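Local coordinates for peptide ABC transporter, peptide-binding protein (Thermus thermophilus, PDB 2D5W) that binds oligopeptides, here a pentapeptide, and probably delivers them to an ABC transporter for uptake across the membrane, at residues A[343-348]-A[546-551]. Numbering follows the deposited sequence.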
# COMPACT_ATOMS: atom_id res chain seq x y z
N ALA A 343 26.05 4.77 -4.76
CA ALA A 343 26.60 3.52 -5.28
C ALA A 343 25.56 2.63 -5.96
O ALA A 343 25.83 2.06 -7.02
CB ALA A 343 27.28 2.75 -4.15
N PHE A 344 24.39 2.51 -5.35
CA PHE A 344 23.33 1.65 -5.87
C PHE A 344 22.50 2.21 -7.01
O PHE A 344 22.12 1.48 -7.93
CB PHE A 344 22.36 1.28 -4.74
CG PHE A 344 22.88 0.25 -3.77
CD1 PHE A 344 24.23 0.13 -3.48
CD2 PHE A 344 21.98 -0.59 -3.10
CE1 PHE A 344 24.69 -0.80 -2.53
CE2 PHE A 344 22.42 -1.52 -2.16
CZ PHE A 344 23.78 -1.62 -1.87
N PHE A 345 22.20 3.51 -6.96
CA PHE A 345 21.33 4.13 -7.95
C PHE A 345 21.89 5.38 -8.62
O PHE A 345 21.14 6.09 -9.30
CB PHE A 345 20.00 4.52 -7.29
CG PHE A 345 19.44 3.47 -6.36
CD1 PHE A 345 19.20 3.76 -5.02
CD2 PHE A 345 19.12 2.20 -6.84
CE1 PHE A 345 18.64 2.80 -4.17
CE2 PHE A 345 18.56 1.24 -6.00
CZ PHE A 345 18.32 1.54 -4.66
N ASP A 346 23.18 5.65 -8.44
CA ASP A 346 23.79 6.86 -9.00
C ASP A 346 23.03 8.09 -8.52
O ASP A 346 22.94 9.10 -9.22
CB ASP A 346 23.81 6.82 -10.53
CG ASP A 346 24.87 5.88 -11.07
OD1 ASP A 346 26.00 5.90 -10.54
OD2 ASP A 346 24.58 5.14 -12.03
N GLY A 347 22.47 7.99 -7.31
CA GLY A 347 21.73 9.08 -6.71
C GLY A 347 20.39 9.42 -7.32
O GLY A 347 19.73 10.36 -6.89
N LEU A 348 19.96 8.64 -8.31
CA LEU A 348 18.70 8.91 -8.99
C LEU A 348 17.45 8.67 -8.13
O LEU A 348 16.37 9.17 -8.45
CB LEU A 348 18.65 8.13 -10.31
CG LEU A 348 19.75 8.59 -11.27
CD1 LEU A 348 19.74 7.72 -12.52
CD2 LEU A 348 19.54 10.05 -11.64
N PRO A 546 13.71 7.09 7.58
CA PRO A 546 13.50 7.27 6.14
C PRO A 546 14.76 6.88 5.38
O PRO A 546 15.87 7.22 5.80
CB PRO A 546 13.19 8.76 6.03
CG PRO A 546 14.07 9.36 7.10
CD PRO A 546 13.94 8.39 8.26
N LEU A 547 14.61 6.15 4.27
CA LEU A 547 15.77 5.76 3.49
C LEU A 547 15.84 6.52 2.16
O LEU A 547 16.71 7.38 1.99
CB LEU A 547 15.78 4.24 3.25
CG LEU A 547 15.95 3.38 4.51
CD1 LEU A 547 16.07 1.92 4.11
CD2 LEU A 547 17.19 3.81 5.29
N TYR A 548 14.94 6.23 1.23
CA TYR A 548 14.94 6.93 -0.05
C TYR A 548 13.59 6.85 -0.75
O TYR A 548 12.76 6.00 -0.43
CB TYR A 548 16.04 6.38 -0.98
CG TYR A 548 16.05 4.88 -1.18
CD1 TYR A 548 16.81 4.04 -0.35
CD2 TYR A 548 15.33 4.29 -2.22
CE1 TYR A 548 16.84 2.66 -0.56
CE2 TYR A 548 15.36 2.91 -2.43
CZ TYR A 548 16.11 2.10 -1.60
OH TYR A 548 16.12 0.75 -1.83
N PHE A 549 13.37 7.77 -1.69
CA PHE A 549 12.13 7.81 -2.47
C PHE A 549 12.39 7.06 -3.77
O PHE A 549 13.41 7.29 -4.43
CB PHE A 549 11.71 9.25 -2.75
CG PHE A 549 11.35 10.03 -1.52
CD1 PHE A 549 10.30 9.63 -0.71
CD2 PHE A 549 12.05 11.19 -1.19
CE1 PHE A 549 9.95 10.37 0.43
CE2 PHE A 549 11.71 11.93 -0.06
CZ PHE A 549 10.66 11.52 0.74
N ARG A 550 11.47 6.19 -4.14
CA ARG A 550 11.62 5.36 -5.33
C ARG A 550 10.81 5.73 -6.55
O ARG A 550 9.81 6.45 -6.48
CB ARG A 550 11.28 3.91 -4.96
CG ARG A 550 12.24 3.30 -3.97
CD ARG A 550 11.73 1.99 -3.39
NE ARG A 550 11.40 1.01 -4.42
CZ ARG A 550 11.02 -0.24 -4.14
NH1 ARG A 550 10.73 -1.08 -5.13
NH2 ARG A 550 10.93 -0.64 -2.88
N ALA A 551 11.28 5.22 -7.69
CA ALA A 551 10.62 5.37 -8.98
C ALA A 551 10.52 3.92 -9.46
O ALA A 551 11.49 3.16 -9.33
CB ALA A 551 11.46 6.19 -9.94
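Phe-345 and Tyr-548 show how one pair of aromatic rings can join the C-terminal part of helix 337-345 to a distant strand without any hydrogen bond between them. The CE1 corner of Phe-345 sits over one face of the tyrosine ring, 3.6 Å above its plane and displaced toward the rim, with CE1 3.7 Å from both CZ and CE2 of Tyr-548. In return the Tyr-548 hydroxyl OH lies at the edge of the phenylalanine ring, 3.7 Å from its CZ. The planes meet at 57°, an oblique pairing that is neither stacked nor edge-to-face, and the ring centres are 5.1 Å apart. Tyr-548 reaches this position with CG set between the backbone N and the carbonyl carbon (chi1 52°), while the CB of Phe-344 rests over the centre of the Phe-345 ring. In this family 5 solute-binding protein, of the periplasmic binding protein superfamily, the pair packs the helix against strand 544-557 of a mixed sheet, at a classic beta bulge where Leu-547 and Tyr-548 both face Glu-304 of the antiparallel strand 293-308. Both rings are buried, and Val-417 also packs against Phe-345. With an alanine at Tyr-548, the CE1 corner of Phe-345 is likely to lose the face it rests on, opening a gap beside the ring. Beyond this pair the contact loosens: in the type I' turn from Phe-345 to Leu-348, Asp-346 and Gly-347 stand clear of the strand, exposed Asp-346 forming a salt bridge with Arg-281, before the chain returns and the Gln-349 side chain accepts a hydrogen bond from Ala-551 N.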